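PDB 2GKP: hypothetical protein NMB0488 from Neisseria meningitidis, which is of unknown function but probably acts as an immunity protein that neutralises the toxin of a contact-dependent growth inhibition (CDI) system. Local coordinates for residues A[29-34]-A[65-70]; A[9-14]-A[117-122]; A[25-30]-A[38-43]. One frame throughout, in Å; residues are numbered along the deposited sequence.

Contact 1: residues A[29-34]-A[65-70]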
loop_
_atom_site.group_PDB
_atom_site.type_symbol
_atom_site.label_atom_id
_atom_site.label_comp_id
_atom_site.label_asym_id
_atom_site.label_seq_id
_atom_site.Cartn_x
_atom_site.Cartn_y
_atom_site.Cartn_z
ATOM N N SER A 29 -1.434 -6.945 5.131
ATOM C CA SER A 29 -1.176 -8.035 6.063
ATOM C C SER A 29 -1.369 -9.347 5.326
ATOM O O SER A 29 -1.782 -9.366 4.153
ATOM C CB SER A 29 -2.157 -7.963 7.249
ATOM O OG SER A 29 -1.937 -6.763 7.998
ATOM N N GLY A 30 -1.103 -10.456 6.031
ATOM C CA GLY A 30 -1.286 -11.752 5.389
ATOM C C GLY A 30 -0.389 -12.800 5.980
ATOM O O GLY A 30 0.124 -12.649 7.098
ATOM N N PHE A 31 -0.236 -13.898 5.233
ATOM C CA PHE A 31 0.735 -14.923 5.550
ATOM C C PHE A 31 1.060 -15.550 4.195
ATOM O O PHE A 31 0.147 -15.951 3.456
ATOM C CB PHE A 31 0.169 -16.018 6.487
ATOM C CG PHE A 31 1.054 -17.220 6.541
ATOM C CD1 PHE A 31 2.213 -17.202 7.330
ATOM C CD2 PHE A 31 0.791 -18.338 5.723
ATOM C CE1 PHE A 31 3.113 -18.262 7.313
ATOM C CE2 PHE A 31 1.674 -19.402 5.701
ATOM C CZ PHE A 31 2.817 -19.397 6.506
ATOM N N GLY A 32 2.352 -15.614 3.873
ATOM C CA GLY A 32 2.782 -16.142 2.584
ATOM C C GLY A 32 2.629 -15.143 1.472
ATOM O O GLY A 32 3.587 -14.826 0.774
ATOM N N ARG A 33 1.402 -14.662 1.285
ATOM C CA ARG A 33 1.118 -13.545 0.393
ATOM C C ARG A 33 0.353 -12.486 1.187
ATOM O O ARG A 33 -0.386 -12.817 2.153
ATOM C CB ARG A 33 0.300 -13.983 -0.836
ATOM C CG ARG A 33 0.972 -15.063 -1.673
ATOM C CD ARG A 33 0.168 -15.441 -2.926
ATOM N NE ARG A 33 0.435 -14.530 -4.039
ATOM C CZ ARG A 33 1.418 -14.663 -4.932
ATOM N NH1 ARG A 33 1.519 -13.782 -5.939
ATOM N NH2 ARG A 33 2.328 -15.634 -4.837
ATOM N N TYR A 34 0.514 -11.227 0.751
ATOM C CA TYR A 34 -0.056 -10.098 1.474
ATOM C C TYR A 34 -1.038 -9.292 0.639
ATOM O O TYR A 34 -1.027 -9.333 -0.607
ATOM C CB TYR A 34 1.071 -9.201 2.007
ATOM C CG TYR A 34 1.851 -9.875 3.106
ATOM C CD1 TYR A 34 1.711 -9.443 4.420
ATOM C CD2 TYR A 34 2.682 -10.968 2.860
ATOM C CE1 TYR A 34 2.421 -10.052 5.444
ATOM C CE2 TYR A 34 3.383 -11.587 3.912
ATOM C CZ TYR A 34 3.243 -11.125 5.184
ATOM O OH TYR A 34 3.945 -11.731 6.229
ATOM N N SER A 65 1.758 -3.779 9.724
ATOM C CA SER A 65 1.544 -4.963 8.891
ATOM C C SER A 65 1.506 -6.249 9.718
ATOM O O SER A 65 2.481 -6.555 10.431
ATOM C CB SER A 65 2.651 -5.024 7.838
ATOM O OG SER A 65 2.564 -6.205 7.037
ATOM N N ARG A 66 0.422 -7.017 9.581
ATOM C CA ARG A 66 0.264 -8.223 10.406
ATOM C C ARG A 66 0.692 -9.460 9.610
ATOM O O ARG A 66 0.371 -9.600 8.406
ATOM C CB ARG A 66 -1.178 -8.393 10.893
ATOM C CG ARG A 66 -1.651 -7.301 11.805
ATOM C CD ARG A 66 -3.102 -7.565 12.306
ATOM N NE ARG A 66 -4.149 -7.481 11.284
ATOM C CZ ARG A 66 -5.361 -8.030 11.385
ATOM N NH1 ARG A 66 -5.702 -8.774 12.445
ATOM N NH2 ARG A 66 -6.261 -7.876 10.429
ATOM N N THR A 67 1.420 -10.363 10.270
ATOM C CA THR A 67 1.692 -11.681 9.695
ATOM C C THR A 67 0.938 -12.700 10.529
ATOM O O THR A 67 1.138 -12.791 11.749
ATOM C CB THR A 67 3.199 -12.006 9.719
ATOM O OG1 THR A 67 3.897 -11.101 8.860
ATOM C CG2 THR A 67 3.469 -13.440 9.239
ATOM N N PHE A 68 0.030 -13.401 9.868
ATOM C CA PHE A 68 -0.777 -14.423 10.576
ATOM C C PHE A 68 -0.047 -15.744 10.670
ATOM O O PHE A 68 0.874 -15.988 9.915
ATOM C CB PHE A 68 -2.139 -14.617 9.904
ATOM C CG PHE A 68 -2.838 -13.331 9.617
ATOM C CD1 PHE A 68 -3.116 -12.457 10.659
ATOM C CD2 PHE A 68 -3.189 -12.983 8.324
ATOM C CE1 PHE A 68 -3.738 -11.251 10.413
ATOM C CE2 PHE A 68 -3.792 -11.771 8.068
ATOM C CZ PHE A 68 -4.064 -10.905 9.110
ATOM N N VAL A 69 -0.469 -16.584 11.623
ATOM C CA VAL A 69 -0.152 -18.006 11.624
ATOM C C VAL A 69 -1.174 -18.641 10.681
ATOM O O VAL A 69 -2.370 -18.382 10.774
ATOM C CB VAL A 69 -0.270 -18.561 13.064
ATOM C CG1 VAL A 69 -0.280 -20.113 13.051
ATOM C CG2 VAL A 69 0.871 -18.001 13.902
ATOM N N TYR A 70 -0.701 -19.441 9.731
ATOM C CA TYR A 70 -1.583 -20.064 8.752
ATOM C C TYR A 70 -2.734 -20.833 9.432
ATOM O O TYR A 70 -2.516 -21.584 10.390
ATOM C CB TYR A 70 -0.780 -21.038 7.877
ATOM C CG TYR A 70 -1.647 -21.707 6.831
ATOM C CD1 TYR A 70 -2.063 -21.003 5.698
ATOM C CD2 TYR A 70 -2.030 -23.050 6.965
ATOM C CE1 TYR A 70 -2.841 -21.600 4.715
ATOM C CE2 TYR A 70 -2.816 -23.634 6.004
ATOM C CZ TYR A 70 -3.199 -22.924 4.874
ATOM O OH TYR A 70 -3.998 -23.523 3.920
#

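Contact 2: residues A[9-14]-A[117-122]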
loop_
_atom_site.group_PDB
_atom_site.type_symbol
_atom_site.label_atom_id
_atom_site.label_comp_id
_atom_site.label_asym_id
_atom_site.label_seq_id
_atom_site.Cartn_x
_atom_site.Cartn_y
_atom_site.Cartn_z
ATOM N N GLU A 9 13.702 -11.297 10.176
ATOM C CA GLU A 9 13.026 -12.392 9.490
ATOM C C GLU A 9 11.546 -12.154 9.235
ATOM O O GLU A 9 10.949 -12.902 8.459
ATOM C CB GLU A 9 13.257 -13.759 10.177
ATOM C CG GLU A 9 14.737 -14.156 10.343
ATOM C CD GLU A 9 15.585 -14.001 9.078
ATOM O OE1 GLU A 9 15.150 -14.404 7.975
ATOM O OE2 GLU A 9 16.716 -13.483 9.196
ATOM N N GLN A 10 10.973 -11.104 9.832
ATOM C CA GLN A 10 9.549 -10.802 9.625
ATOM C C GLN A 10 9.364 -9.901 8.402
ATOM O O GLN A 10 10.158 -8.991 8.144
ATOM C CB GLN A 10 8.931 -10.145 10.864
ATOM C CG GLN A 10 7.405 -10.123 10.908
ATOM C CD GLN A 10 6.867 -9.688 12.264
ATOM O OE1 GLN A 10 7.479 -9.970 13.328
ATOM N NE2 GLN A 10 5.732 -9.011 12.249
ATOM N N ASP A 11 8.326 -10.216 7.654
ATOM C CA ASP A 11 7.929 -9.428 6.491
ATOM C C ASP A 11 6.895 -8.384 6.855
ATOM O O ASP A 11 5.943 -8.694 7.549
ATOM C CB ASP A 11 7.332 -10.359 5.427
ATOM C CG ASP A 11 8.333 -11.388 4.958
ATOM O OD1 ASP A 11 9.350 -10.984 4.347
ATOM O OD2 ASP A 11 8.093 -12.589 5.237
ATOM N N TYR A 12 7.080 -7.166 6.342
ATOM C CA TYR A 12 6.087 -6.119 6.503
ATOM C C TYR A 12 5.748 -5.596 5.127
ATOM O O TYR A 12 6.645 -5.359 4.317
ATOM C CB TYR A 12 6.637 -4.979 7.385
ATOM C CG TYR A 12 7.123 -5.438 8.741
ATOM C CD1 TYR A 12 6.294 -5.344 9.843
ATOM C CD2 TYR A 12 8.377 -6.021 8.897
ATOM C CE1 TYR A 12 6.715 -5.793 11.117
ATOM C CE2 TYR A 12 8.808 -6.467 10.150
ATOM C CZ TYR A 12 7.964 -6.341 11.236
ATOM O OH TYR A 12 8.369 -6.770 12.486
ATOM N N TRP A 13 4.454 -5.372 4.898
ATOM C CA TRP A 13 4.002 -4.900 3.613
ATOM C C TRP A 13 3.058 -3.704 3.721
ATOM O O TRP A 13 2.301 -3.568 4.705
ATOM C CB TRP A 13 3.272 -6.025 2.876
ATOM C CG TRP A 13 4.134 -7.096 2.303
ATOM C CD1 TRP A 13 4.663 -8.175 2.960
ATOM C CD2 TRP A 13 4.485 -7.258 0.920
ATOM N NE1 TRP A 13 5.330 -8.989 2.068
ATOM C CE2 TRP A 13 5.265 -8.431 0.818
ATOM C CE3 TRP A 13 4.254 -6.494 -0.239
ATOM C CZ2 TRP A 13 5.770 -8.885 -0.405
ATOM C CZ3 TRP A 13 4.767 -6.951 -1.450
ATOM C CH2 TRP A 13 5.505 -8.145 -1.528
ATOM N N ALA A 14 3.074 -2.869 2.667
ATOM C CA ALA A 14 2.193 -1.712 2.594
ATOM C C ALA A 14 1.995 -1.324 1.161
ATOM O O ALA A 14 2.706 -1.776 0.279
ATOM C CB ALA A 14 2.753 -0.484 3.401
ATOM N N TRP A 117 7.663 -3.679 0.330
ATOM C CA TRP A 117 7.984 -4.868 1.120
ATOM C C TRP A 117 9.256 -4.613 1.933
ATOM O O TRP A 117 10.271 -4.270 1.359
ATOM C CB TRP A 117 8.166 -6.069 0.197
ATOM C CG TRP A 117 8.722 -7.294 0.899
ATOM C CD1 TRP A 117 8.374 -7.794 2.130
ATOM C CD2 TRP A 117 9.729 -8.167 0.381
ATOM N NE1 TRP A 117 9.088 -8.946 2.394
ATOM C CE2 TRP A 117 9.936 -9.182 1.345
ATOM C CE3 TRP A 117 10.478 -8.188 -0.809
ATOM C CZ2 TRP A 117 10.846 -10.222 1.149
ATOM C CZ3 TRP A 117 11.419 -9.205 -0.984
ATOM C CH2 TRP A 117 11.576 -10.225 -0.016
ATOM N N LEU A 118 9.142 -4.705 3.263
ATOM C CA LEU A 118 10.302 -4.595 4.153
ATOM C C LEU A 118 10.655 -5.956 4.738
ATOM O O LEU A 118 9.805 -6.637 5.272
ATOM C CB LEU A 118 9.945 -3.666 5.308
ATOM C CG LEU A 118 10.997 -3.507 6.434
ATOM C CD1 LEU A 118 12.285 -2.923 5.892
ATOM C CD2 LEU A 118 10.417 -2.601 7.510
ATOM N N HIS A 119 11.933 -6.299 4.674
ATOM C CA HIS A 119 12.408 -7.574 5.212
ATOM C C HIS A 119 13.880 -7.412 5.542
ATOM O O HIS A 119 14.664 -7.019 4.674
ATOM C CB HIS A 119 12.227 -8.692 4.178
ATOM C CG HIS A 119 12.675 -10.032 4.666
ATOM N ND1 HIS A 119 13.912 -10.561 4.374
ATOM C CD2 HIS A 119 12.053 -10.932 5.460
ATOM C CE1 HIS A 119 14.018 -11.752 4.942
ATOM N NE2 HIS A 119 12.911 -11.995 5.619
ATOM N N ASN A 120 14.237 -7.657 6.808
ATOM C CA ASN A 120 15.615 -7.505 7.281
ATOM C C ASN A 120 16.257 -6.204 6.823
ATOM O O ASN A 120 17.398 -6.158 6.329
ATOM C CB ASN A 120 16.455 -8.717 6.864
ATOM C CG ASN A 120 16.008 -10.001 7.554
ATOM O OD1 ASN A 120 15.279 -9.976 8.549
ATOM N ND2 ASN A 120 16.426 -11.144 7.004
ATOM N N GLY A 121 15.490 -5.138 7.019
ATOM C CA GLY A 121 15.988 -3.804 6.800
ATOM C C GLY A 121 15.949 -3.367 5.346
ATOM O O GLY A 121 16.206 -2.227 5.079
ATOM N N CYS A 122 15.616 -4.261 4.419
ATOM C CA CYS A 122 15.614 -3.930 3.013
ATOM C C CYS A 122 14.213 -3.537 2.576
ATOM O O CYS A 122 13.281 -4.297 2.805
ATOM C CB CYS A 122 16.061 -5.129 2.185
ATOM S SG CYS A 122 16.189 -4.743 0.451
HETATM O O HOH W 1 12.148 -15.000 5.961
HETATM O O HOH W 2 12.140 -7.597 8.919
#

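Contact 3: residues A[25-30]-A[38-43]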
loop_
_atom_site.group_PDB
_atom_site.type_symbol
_atom_site.label_atom_id
_atom_site.label_comp_id
_atom_site.label_asym_id
_atom_site.label_seq_id
_atom_site.Cartn_x
_atom_site.Cartn_y
_atom_site.Cartn_z
ATOM N N ILE A 25 -2.215 5.732 1.484
ATOM C CA ILE A 25 -1.206 4.824 2.019
ATOM C C ILE A 25 -1.932 3.797 2.882
ATOM O O ILE A 25 -2.803 4.135 3.699
ATOM C CB ILE A 25 -0.182 5.577 2.881
ATOM C CG1 ILE A 25 0.573 6.627 2.077
ATOM C CG2 ILE A 25 0.766 4.588 3.538
ATOM C CD1 ILE A 25 0.960 6.235 0.793
ATOM N N GLN A 26 -1.587 2.532 2.691
ATOM C CA GLN A 26 -2.344 1.474 3.322
ATOM C C GLN A 26 -1.441 0.382 3.890
ATOM O O GLN A 26 -0.604 -0.156 3.170
ATOM C CB GLN A 26 -3.252 0.858 2.222
ATOM C CG GLN A 26 -4.123 -0.317 2.617
ATOM C CD GLN A 26 -5.167 0.112 3.613
ATOM O OE1 GLN A 26 -5.938 1.051 3.361
ATOM N NE2 GLN A 26 -5.208 -0.569 4.732
ATOM N N THR A 27 -1.691 -0.039 5.130
ATOM C CA THR A 27 -1.065 -1.263 5.660
ATOM C C THR A 27 -1.593 -2.508 4.938
ATOM O O THR A 27 -2.790 -2.601 4.677
ATOM C CB THR A 27 -1.425 -1.412 7.155
ATOM O OG1 THR A 27 -0.801 -0.341 7.857
ATOM C CG2 THR A 27 -0.906 -2.743 7.743
ATOM N N TRP A 28 -0.687 -3.441 4.614
ATOM C CA TRP A 28 -1.065 -4.764 4.099
ATOM C C TRP A 28 -0.719 -5.814 5.158
ATOM O O TRP A 28 0.196 -5.614 5.981
ATOM C CB TRP A 28 -0.241 -5.045 2.838
ATOM C CG TRP A 28 -0.661 -4.323 1.602
ATOM C CD1 TRP A 28 -1.279 -3.086 1.513
ATOM C CD2 TRP A 28 -0.424 -4.743 0.270
ATOM N NE1 TRP A 28 -1.477 -2.748 0.185
ATOM C CE2 TRP A 28 -0.954 -3.740 -0.594
ATOM C CE3 TRP A 28 0.153 -5.892 -0.293
ATOM C CZ2 TRP A 28 -0.926 -3.863 -1.979
ATOM C CZ3 TRP A 28 0.200 -5.995 -1.686
ATOM C CH2 TRP A 28 -0.341 -4.984 -2.503
ATOM N N SER A 29 -1.434 -6.945 5.131
ATOM C CA SER A 29 -1.176 -8.035 6.063
ATOM C C SER A 29 -1.369 -9.347 5.326
ATOM O O SER A 29 -1.782 -9.366 4.153
ATOM C CB SER A 29 -2.157 -7.963 7.249
ATOM O OG SER A 29 -1.937 -6.763 7.998
ATOM N N GLY A 30 -1.103 -10.456 6.031
ATOM C CA GLY A 30 -1.286 -11.752 5.389
ATOM C C GLY A 30 -0.389 -12.800 5.980
ATOM O O GLY A 30 0.124 -12.649 7.098
ATOM N N HIS A 38 -7.850 -3.960 5.656
ATOM C CA HIS A 38 -8.813 -2.895 5.946
ATOM C C HIS A 38 -9.126 -2.763 7.438
ATOM O O HIS A 38 -9.942 -1.929 7.826
ATOM C CB HIS A 38 -10.060 -3.041 5.059
ATOM C CG HIS A 38 -9.738 -3.012 3.602
ATOM N ND1 HIS A 38 -9.107 -1.947 2.999
ATOM C CD2 HIS A 38 -9.879 -3.960 2.642
ATOM C CE1 HIS A 38 -8.898 -2.223 1.722
ATOM N NE2 HIS A 38 -9.367 -3.435 1.477
ATOM N N LEU A 39 -8.447 -3.531 8.283
ATOM C CA LEU A 39 -8.477 -3.228 9.710
ATOM C C LEU A 39 -7.887 -1.828 9.969
ATOM O O LEU A 39 -8.292 -1.098 10.881
ATOM C CB LEU A 39 -7.702 -4.283 10.495
ATOM C CG LEU A 39 -7.537 -4.056 11.990
ATOM C CD1 LEU A 39 -8.906 -3.977 12.685
ATOM C CD2 LEU A 39 -6.732 -5.157 12.612
ATOM N N TYR A 40 -6.932 -1.468 9.132
ATOM C CA TYR A 40 -6.249 -0.182 9.239
ATOM C C TYR A 40 -6.861 0.745 8.176
ATOM O O TYR A 40 -6.929 0.371 7.005
ATOM C CB TYR A 40 -4.739 -0.395 9.074
ATOM C CG TYR A 40 -4.193 -1.365 10.064
ATOM C CD1 TYR A 40 -3.942 -0.997 11.399
ATOM C CD2 TYR A 40 -3.991 -2.690 9.699
ATOM C CE1 TYR A 40 -3.497 -1.931 12.318
ATOM C CE2 TYR A 40 -3.532 -3.618 10.615
ATOM C CZ TYR A 40 -3.276 -3.237 11.902
ATOM O OH TYR A 40 -2.831 -4.177 12.790
ATOM N N PRO A 41 -7.368 1.934 8.568
ATOM C CA PRO A 41 -7.978 2.743 7.514
ATOM C C PRO A 41 -6.909 3.335 6.610
ATOM O O PRO A 41 -5.770 3.484 7.042
ATOM C CB PRO A 41 -8.690 3.861 8.290
ATOM C CG PRO A 41 -7.929 3.979 9.535
ATOM C CD PRO A 41 -7.492 2.581 9.886
ATOM N N PRO A 42 -7.281 3.668 5.367
ATOM C CA PRO A 42 -6.307 4.300 4.519
ATOM C C PRO A 42 -5.911 5.673 5.074
ATOM O O PRO A 42 -6.731 6.372 5.664
ATOM C CB PRO A 42 -7.078 4.533 3.212
ATOM C CG PRO A 42 -8.225 3.764 3.239
ATOM C CD PRO A 42 -8.583 3.548 4.687
ATOM N N HIS A 43 -4.663 6.048 4.854
ATOM C CA HIS A 43 -4.194 7.377 5.195
ATOM C C HIS A 43 -4.138 8.219 3.935
ATOM O O HIS A 43 -3.370 7.896 3.031
ATOM C CB HIS A 43 -2.798 7.253 5.796
ATOM C CG HIS A 43 -2.397 8.400 6.652
ATOM N ND1 HIS A 43 -2.338 9.699 6.201
ATOM C CD2 HIS A 43 -1.975 8.428 7.940
ATOM C CE1 HIS A 43 -1.919 10.483 7.178
ATOM N NE2 HIS A 43 -1.703 9.736 8.247
HETATM O O HOH W 3 -8.447 0.426 4.271
HETATM O O HOH W 4 -3.481 1.774 6.552
#

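Contact 1: residues A[29-34]-A[65-70]
The F31 ring receives the Y70 residue over one face, where Y70 N stands above the ring centre and Y70 CB makes an off-centre CH-pi contact, 4.1 Å from the F31 ring centroid. T67 CG2 lies at the edge of the same ring, near its plane, and the two aromatic rings themselves meet obliquely, with planes at 49°. With CG swung anti to the backbone N (chi1 166°), F31 reaches across to the 65-70 segment, bringing F31 CD1 to 3.2 Å from F68 O. The Y34 ring has the carbonyl carbon of G30 over one face, toward the rim, and T67 OG1 in plane at its edge. Y34 OH and T67 OG1 are 2.7 Å apart, at hydrogen-bonding distance. W13 of strand 11-18 stacks on the Y34 ring. In the 65-70 segment, the edge of the F68 ring points onto the face of the R66 guanidinium, with F68 CE1 over its centre and R66 CZ in the F68 ring plane.

Between these groups the backbones are joined by a single beta bridge, G30 with T67, at the end of strand 23-30 where the chain turns toward strand 34-45; the loop leading from helix 51-63 to helix 73-79 is thereby tied to the sheet. G30 N donates to R66 O (2.9 Å), and F68 N returns a bond to G30 O (2.9 Å). T67 CA adds a CA-H...O contact to G30 O.

S29 adds a side-chain bond next to the bridge: R66 N donates to S29 OG over 2.9 Å at 160°. D37 OD2 is shared, hydrogen-bonding S29 OG and forming a salt bridge with R66 NE.

Contact 2: residues A[9-14]-A[117-122]
Y12 and L118 form an antiparallel hydrogen-bonded pair, Y12 N to L118 O at 3.0 Å and L118 N to Y12 O at 2.8 Å, and the local axes of the paired parts of strands 11-18 and 112-119 run at 163° to each other. W13 and W117, the adjacent non-hydrogen-bonded pair, place their indoles on the same face of the sheet. Their five-membered rings form an offset stack, with centroids 4.4 Å apart and planes at 17°. W117 CB lies squarely over the six-membered ring of W13, 3.6 Å from its centroid in a CH-pi contact. Holding CG anti to the backbone N (chi1 171°), W117 swings its indole obliquely across to D11, whose OD1 accepts a hydrogen bond from W117 NE1 at 2.8 Å. The acceptor lies in the indole plane, whereas the N-H meets the anti side of the carboxylate, somewhat out of its plane.

The pairing sets strand 11-18 beside strand 112-119 within the antiparallel sheet, and a type I' turn from H119 to C122 then carries the chain into strand 122-132 as a beta hairpin.

N120, in that turn, grips E9, in the segment leading into the strand: E9 N donates to N120 OD1 at 2.6 Å, in the carbonyl plane. N120 ND2 reaches E9 OE2 from above the carboxylate, a longer bond of 3.2 Å. A water accepts from N120 N and donates to Q10 O, bridging the two segments where direct backbone pairing has given way. On the other face of the sheet Y12 CB packs on L118 CB, near F6, while N7 holds Y12 OH.

Contact 3: residues A[25-30]-A[38-43]
Q26 and P42 run alongside each other in the same direction, with Q26 OE1 3.6 Å from P42 CG. The glutamine starts with CG anti to the backbone N (chi1 178°) and then bends at chi2 (66°), which curls its amide back between the two segments. There Q26 NE2 serves two carbonyls, both close to the amide plane: Y40 O at 3.0 Å across the contact, and T27 O at 3.2 Å on its own strand, the latter met on a lone pair. These two bonds fix the rotation of the amide. A water sits between Q26 OE1, Y40 O and H38 ND1, in the plane of the imidazole.

In one of the two conformers of Y40, T27 crosses the tyrosine obliquely, its methyl CG2 coming to 3.7 Å from Y40 CD2, and L39 CG stands over the centre of one face of the ring. T27 OG1 is bonded to A61 O. A second water accepts from T27 N and donates to P41 O, linking the two strands; beyond it, direct pairing is made at I25 and H43. This antiparallel hydrogen-bonded pair is linked by I25 N to H43 O and H43 N to I25 O, each 2.9 Å.

The contact belongs to the beta hairpin of strands 23-30 and 34-45. I25 and H43 rest on helix 51-63, the opposite edge of strand 23-30 pairs with strand 11-18, and the H38 ring meets W91 of helix 81-99.

All three contacts lie in one antiparallel sheet, contacts 1 and 3 on strand 23-30 and contact 2 on the neighbouring strand 11-18. Contacts 1 and 3 share S29 and G30, with centres about 13 Å apart, while the centre of contact 2 is about 12 Å from that of contact 1 and about 15 Å from that of contact 3. S65 ties them together: its OG probably hydrogen-bonds both W13 N (3.0 Å) and W28 O (2.7 Å). W13 O and W28 N are likewise 3.0 Å apart, a probable bond joining contacts 2 and 3. A bound sodium ion lies about 4 Å from the side chain of Q26 in contact 3, but about 9 Å from that of W13 and about 10 Å from that of Y34.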